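Local coordinates for protein taurocyamine kinase (Schistosoma mansoni, PDB 4WOD) that catalyses the reversible, magnesium-dependent transfer of a phosphate group between ATP and the guanidino compound taurocyamine, at residues Asp109-Thr112 with Tyr113-Val117; Gly341-Ala344 with Leu345-Glu349. The protein carries 4 engineered substitutions. One frame throughout, in Å; residues are numbered along the deposited sequence.

In the fold
Contacts 1 and 2 both belong to the first of the two approximate repeats of this duplicated kinase, and their centres lie 9 Å apart. Contact 1 comes first along the chain, in the loop that leads into strand 117-126, a central strand of the eight-stranded antiparallel sheet. Contact 2 follows more than two hundred residues later, within the long helix 331-355. The two meet directly: CE1 of Y113 lies 3.6 Å from OE2 of E347, while V117 packs its CG2 3.6 Å from CD1 of L346. Loop and helix are thereby joined beside strand 277-283, where V280, predicted to belong to the ATP site, touches L110, V117 and V342.

Contact 1: residues Asp109-Thr112 with Tyr113-Val117; sequences DLNT and YGNLV
The Y113 ring carries T112 over one face, in a CH-pi contact that sets CB of T112 3.9 Å from the ring centroid and only 7° off its normal. Beside the ring, CE2 of Y113 meets CD2 of L110 at 4.0 Å, and the phenol OH is hydrogen-bonded to T108. The second flat group, the N111 amide, uses both its ends on one residue. Its OD1 accepts from N of V117 at 2.7 Å, in the carbonyl plane and on a lone pair; its ND2 gives a hydrogen to O of V117 at 3.1 Å, with the acceptor close to the amide plane. The backbone of N111 adds a bond from N of N115 to its O at 2.9 Å. Two residues earlier, D109 OD1 takes the N-H of N111 with its anti lone pair, forming an Asx turn. D109 O accepts from both N and OG1 of T112, whose hydroxyl reaches it from beside the backbone N (chi1 -55°). Water 1 joins O of L110 to N of L116. The two nearly planar bonds to N and O of V117 fix the rotation of the N111 amide and hold the loop's exit into strand 117-126.

Contact 2: residues Gly341-Ala344 with Leu345-Glu349; sequences GVRA and LLELE
R343 and E347, one helical turn apart, approach at an angle, with the guanidinium and carboxylate planes 71° from each other. The salt bridge runs from NE of R343 to OE2 of E347 at 3.1 Å, and its N-H points nearly straight at the oxygen (162°). The two flat groups play different parts: the oxygen sits at the guanidinium edge, near its plane, whereas the nitrogen meets the carboxylate from above. R343 is extended from CG to NE, and its CG stands anti to the backbone N. E347 sends its CG the other way, anti to its carbonyl carbon (chi1 -76°), which lays the chain back over the preceding turn, with CG 3.3 Å from O of R343.

V342 and L346 behave quite differently, lying side by side and pointing the same way, with CG1 of V342 3.6 Å from CD1 of L346. L345, like E347, leans back on the turn before it, its CG 3.2 Å from O of G341, above the regular alpha-helical ladder.

The apolar side of helix 331-355 faces the sheet: V342 rests on V280 and L346 on A282, both of strand 277-283, while V342 and L345 touch I302 of strand 302-306. L346 also meets L116 of the loop before strand 117-126, and L345 meets L287 of helix 285-288. The carboxylate of E349 accepts from the backbone N of M286 and of L287, tying the helix to the start of helix 285-288.

Contact 1: residues Asp109-Thr112 with Tyr113-Val117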
ATOM      1  N   ASP A 109     -19.398  -6.477 -22.271  1.00 18.52           N
ATOM      2  CA  ASP A 109     -18.910  -5.126 -22.482  1.00 21.93           C
ATOM      3  C   ASP A 109     -18.654  -4.502 -21.117  1.00 21.58           C
ATOM      4  O   ASP A 109     -19.522  -4.573 -20.241  1.00 18.28           O
ATOM      5  CB  ASP A 109     -19.903  -4.280 -23.270  1.00 21.70           C
ATOM      6  CG  ASP A 109     -19.291  -2.974 -23.734  1.00 23.92           C
ATOM      7  OD1 ASP A 109     -19.045  -2.103 -22.871  1.00 22.87           O
ATOM      8  OD2 ASP A 109     -19.037  -2.822 -24.960  1.00 32.31           O
ATOM      9  N   LEU A 110     -17.489  -3.878 -20.928  1.00 14.76           N
ATOM     10  CA  LEU A 110     -17.126  -3.422 -19.586  1.00 14.64           C
ATOM     11  C   LEU A 110     -17.947  -2.222 -19.116  1.00 15.72           C
ATOM     12  O   LEU A 110     -17.978  -1.909 -17.915  1.00 18.20           O
ATOM     13  CB  LEU A 110     -15.620  -3.104 -19.526  1.00 16.87           C
ATOM     14  CG  LEU A 110     -14.804  -4.391 -19.364  1.00 15.47           C
ATOM     15  CD1 LEU A 110     -13.278  -4.168 -19.437  1.00 15.94           C
ATOM     16  CD2 LEU A 110     -15.192  -5.093 -18.066  1.00 16.85           C
ATOM     17  N   ASN A 111     -18.628  -1.547 -20.036  1.00 18.24           N
ATOM     18  CA  ASN A 111     -19.468  -0.441 -19.624  1.00 14.27           C
ATOM     19  C   ASN A 111     -20.799  -0.911 -19.026  1.00 17.63           C
ATOM     20  O   ASN A 111     -21.577  -0.107 -18.507  1.00 21.18           O
ATOM     21  CB  ASN A 111     -19.688   0.520 -20.789  1.00 18.67           C
ATOM     22  CG  ASN A 111     -18.733   1.682 -20.716  1.00 20.77           C
ATOM     23  OD1 ASN A 111     -18.308   2.057 -19.619  1.00 20.23           O
ATOM     24  ND2 ASN A 111     -18.350   2.222 -21.858  1.00 19.02           N
ATOM     25  N   THR A 112     -21.030  -2.218 -19.059  1.00 16.97           N
ATOM     26  CA  THR A 112     -22.158  -2.801 -18.334  1.00 19.59           C
ATOM     27  C   THR A 112     -22.094  -2.433 -16.842  1.00 20.44           C
ATOM     28  O   THR A 112     -23.114  -2.288 -16.192  1.00 16.74           O
ATOM     29  CB  THR A 112     -22.183  -4.339 -18.489  1.00 19.14           C
ATOM     30  OG1 THR A 112     -22.197  -4.679 -19.883  1.00 20.11           O
ATOM     31  CG2 THR A 112     -23.409  -4.950 -17.799  1.00 18.44           C
ATOM     32  N   TYR A 113     -20.880  -2.246 -16.321  1.00 19.18           N
ATOM     33  CA  TYR A 113     -20.689  -2.023 -14.887  1.00 16.05           C
ATOM     34  C   TYR A 113     -20.569  -0.542 -14.551  1.00 23.04           C
ATOM     35  O   TYR A 113     -19.514  -0.052 -14.128  1.00 21.61           O
ATOM     36  CB  TYR A 113     -19.474  -2.849 -14.417  1.00 18.52           C
ATOM     37  CG  TYR A 113     -19.583  -4.222 -15.012  1.00 18.59           C
ATOM     38  CD1 TYR A 113     -20.593  -5.095 -14.609  1.00 18.03           C
ATOM     39  CD2 TYR A 113     -18.756  -4.612 -16.048  1.00 21.28           C
ATOM     40  CE1 TYR A 113     -20.736  -6.325 -15.200  1.00 18.58           C
ATOM     41  CE2 TYR A 113     -18.889  -5.842 -16.644  1.00 18.96           C
ATOM     42  CZ  TYR A 113     -19.879  -6.693 -16.221  1.00 23.46           C
ATOM     43  OH  TYR A 113     -19.997  -7.915 -16.827  1.00 17.79           O
ATOM     44  N   GLY A 114     -21.677   0.175 -14.749  1.00 15.77           N
ATOM     45  CA  GLY A 114     -21.759   1.565 -14.357  1.00 21.21           C
ATOM     46  C   GLY A 114     -21.458   2.585 -15.431  1.00 16.49           C
ATOM     47  O   GLY A 114     -21.491   3.773 -15.151  1.00 19.01           O
ATOM     48  N   ASN A 115     -21.178   2.127 -16.648  1.00 17.92           N
ATOM     49  CA  ASN A 115     -20.808   3.009 -17.760  1.00 15.84           C
ATOM     50  C   ASN A 115     -19.667   3.968 -17.401  1.00 18.03           C
ATOM     51  O   ASN A 115     -19.779   5.180 -17.569  1.00 16.68           O
ATOM     52  CB  ASN A 115     -22.018   3.804 -18.247  1.00 22.66           C
ATOM     53  CG  ASN A 115     -21.771   4.457 -19.593  1.00 27.91           C
ATOM     54  OD1 ASN A 115     -21.036   3.916 -20.424  1.00 26.66           O
ATOM     55  ND2 ASN A 115     -22.359   5.628 -19.809  1.00 24.85           N
ATOM     56  N   LEU A 116     -18.579   3.397 -16.893  1.00 19.91           N
ATOM     57  CA  LEU A 116     -17.436   4.161 -16.388  1.00 22.27           C
ATOM     58  C   LEU A 116     -16.234   4.133 -17.328  1.00 20.22           C
ATOM     59  O   LEU A 116     -15.240   4.829 -17.106  1.00 20.25           O
ATOM     60  CB  LEU A 116     -16.995   3.610 -15.020  1.00 17.14           C
ATOM     61  CG  LEU A 116     -18.040   3.397 -13.920  1.00 20.29           C
ATOM     62  CD1 LEU A 116     -17.452   2.607 -12.725  1.00 18.60           C
ATOM     63  CD2 LEU A 116     -18.641   4.721 -13.462  1.00 22.12           C
ATOM     64  N   VAL A 117     -16.301   3.321 -18.369  1.00 13.96           N
ATOM     65  CA  VAL A 117     -15.109   3.105 -19.175  1.00 18.00           C
ATOM     66  C   VAL A 117     -15.040   4.041 -20.387  1.00 17.79           C
ATOM     67  O   VAL A 117     -15.886   3.993 -21.269  1.00 19.47           O
ATOM     68  CB  VAL A 117     -15.025   1.639 -19.656  1.00 16.26           C
ATOM     69  CG1 VAL A 117     -13.819   1.450 -20.541  1.00 15.84           C
ATOM     70  CG2 VAL A 117     -14.950   0.705 -18.473  1.00 18.42           C
TER
HETATM   71  O   HOH W   1     -18.163   0.684 -16.639  1.00 15.80           O

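Contact 2: residues Gly341-Ala344 with Leu345-Glu349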
ATOM      1  N   GLY A 341     -11.027  -9.034 -13.227  1.00 17.05           N
ATOM      2  CA  GLY A 341     -10.628  -8.068 -12.218  1.00 15.80           C
ATOM      3  C   GLY A 341     -11.232  -6.691 -12.439  1.00 19.07           C
ATOM      4  O   GLY A 341     -11.744  -6.080 -11.487  1.00 17.85           O
ATOM      5  N   VAL A 342     -11.185  -6.195 -13.680  1.00 14.41           N
ATOM      6  CA  VAL A 342     -11.690  -4.864 -13.955  1.00 17.34           C
ATOM      7  C   VAL A 342     -13.201  -4.848 -13.691  1.00 20.50           C
ATOM      8  O   VAL A 342     -13.737  -3.908 -13.079  1.00 17.39           O
ATOM      9  CB  VAL A 342     -11.376  -4.384 -15.413  1.00 18.48           C
ATOM     10  CG1 VAL A 342     -12.239  -3.219 -15.784  1.00 16.13           C
ATOM     11  CG2 VAL A 342      -9.896  -3.997 -15.566  1.00 14.32           C
ATOM     12  N   ARG A 343     -13.876  -5.910 -14.131  1.00 17.12           N
ATOM     13  CA  ARG A 343     -15.306  -6.017 -13.897  1.00 19.18           C
ATOM     14  C   ARG A 343     -15.622  -5.924 -12.383  1.00 18.94           C
ATOM     15  O   ARG A 343     -16.471  -5.132 -11.979  1.00 18.04           O
ATOM     16  CB  ARG A 343     -15.861  -7.321 -14.484  1.00 17.49           C
ATOM     17  CG  ARG A 343     -17.258  -7.615 -13.960  1.00 22.26           C
ATOM     18  CD  ARG A 343     -17.854  -8.898 -14.531  1.00 21.79           C
ATOM     19  NE  ARG A 343     -19.261  -8.989 -14.144  1.00 28.30           N
ATOM     20  CZ  ARG A 343     -20.109  -9.911 -14.593  1.00 38.88           C
ATOM     21  NH1 ARG A 343     -19.696 -10.822 -15.467  1.00 37.98           N
ATOM     22  NH2 ARG A 343     -21.377  -9.906 -14.188  1.00 33.28           N
ATOM     23  N   ALA A 344     -14.908  -6.694 -11.557  1.00 18.23           N
ATOM     24  CA  ALA A 344     -15.079  -6.622 -10.106  1.00 19.65           C
ATOM     25  C   ALA A 344     -14.843  -5.204  -9.558  1.00 20.52           C
ATOM     26  O   ALA A 344     -15.566  -4.733  -8.672  1.00 21.77           O
ATOM     27  CB  ALA A 344     -14.131  -7.626  -9.391  1.00 17.54           C
ATOM     28  N   LEU A 345     -13.816  -4.536 -10.066  1.00 16.06           N
ATOM     29  CA  LEU A 345     -13.478  -3.202  -9.565  1.00 17.67           C
ATOM     30  C   LEU A 345     -14.524  -2.161  -9.954  1.00 19.16           C
ATOM     31  O   LEU A 345     -14.878  -1.287  -9.154  1.00 16.30           O
ATOM     32  CB  LEU A 345     -12.107  -2.776 -10.077  1.00 15.62           C
ATOM     33  CG  LEU A 345     -10.894  -3.600  -9.648  1.00 17.58           C
ATOM     34  CD1 LEU A 345      -9.639  -3.026 -10.300  1.00 15.07           C
ATOM     35  CD2 LEU A 345     -10.775  -3.617  -8.107  1.00 16.92           C
ATOM     36  N   LEU A 346     -15.021  -2.251 -11.179  1.00 15.75           N
ATOM     37  CA  LEU A 346     -16.040  -1.315 -11.625  1.00 17.94           C
ATOM     38  C   LEU A 346     -17.357  -1.588 -10.883  1.00 18.39           C
ATOM     39  O   LEU A 346     -18.085  -0.649 -10.525  1.00 19.59           O
ATOM     40  CB  LEU A 346     -16.222  -1.392 -13.157  1.00 17.23           C
ATOM     41  CG  LEU A 346     -15.031  -0.983 -14.034  1.00 17.69           C
ATOM     42  CD1 LEU A 346     -15.314  -1.319 -15.480  1.00 16.73           C
ATOM     43  CD2 LEU A 346     -14.649   0.498 -13.899  1.00 16.50           C
ATOM     44  N   GLU A 347     -17.665  -2.864 -10.643  1.00 19.05           N
ATOM     45  CA  GLU A 347     -18.847  -3.207  -9.843  1.00 20.18           C
ATOM     46  C   GLU A 347     -18.705  -2.629  -8.423  1.00 22.57           C
ATOM     47  O   GLU A 347     -19.675  -2.142  -7.829  1.00 17.73           O
ATOM     48  CB  GLU A 347     -19.056  -4.723  -9.782  1.00 20.92           C
ATOM     49  CG  GLU A 347     -19.641  -5.322 -11.048  1.00 21.46           C
ATOM     50  CD  GLU A 347     -19.697  -6.847 -11.026  1.00 25.42           C
ATOM     51  OE1 GLU A 347     -18.964  -7.472 -10.246  1.00 27.15           O
ATOM     52  OE2 GLU A 347     -20.468  -7.430 -11.810  1.00 26.21           O
ATOM     53  N   LEU A 348     -17.481  -2.651  -7.901  1.00 19.25           N
ATOM     54  CA  LEU A 348     -17.230  -2.090  -6.577  1.00 19.30           C
ATOM     55  C   LEU A 348     -17.359  -0.561  -6.575  1.00 18.97           C
ATOM     56  O   LEU A 348     -17.856   0.019  -5.603  1.00 20.78           O
ATOM     57  CB  LEU A 348     -15.857  -2.524  -6.067  1.00 20.02           C
ATOM     58  CG  LEU A 348     -15.556  -2.240  -4.595  1.00 26.40           C
ATOM     59  CD1 LEU A 348     -16.679  -2.765  -3.718  1.00 23.57           C
ATOM     60  CD2 LEU A 348     -14.233  -2.881  -4.203  1.00 22.48           C
ATOM     61  N   GLU A 349     -16.939   0.104  -7.650  1.00 18.33           N
ATOM     62  CA  GLU A 349     -17.118   1.553  -7.729  1.00 18.72           C
ATOM     63  C   GLU A 349     -18.612   1.878  -7.695  1.00 19.28           C
ATOM     64  O   GLU A 349     -19.059   2.809  -7.007  1.00 16.22           O
ATOM     65  CB  GLU A 349     -16.483   2.130  -8.994  1.00 19.56           C
ATOM     66  CG  GLU A 349     -16.835   3.579  -9.253  1.00 19.61           C
ATOM     67  CD  GLU A 349     -16.104   4.560  -8.331  1.00 22.32           C
ATOM     68  OE1 GLU A 349     -15.138   4.142  -7.655  1.00 27.08           O
ATOM     69  OE2 GLU A 349     -16.490   5.749  -8.295  1.00 21.49           O
TER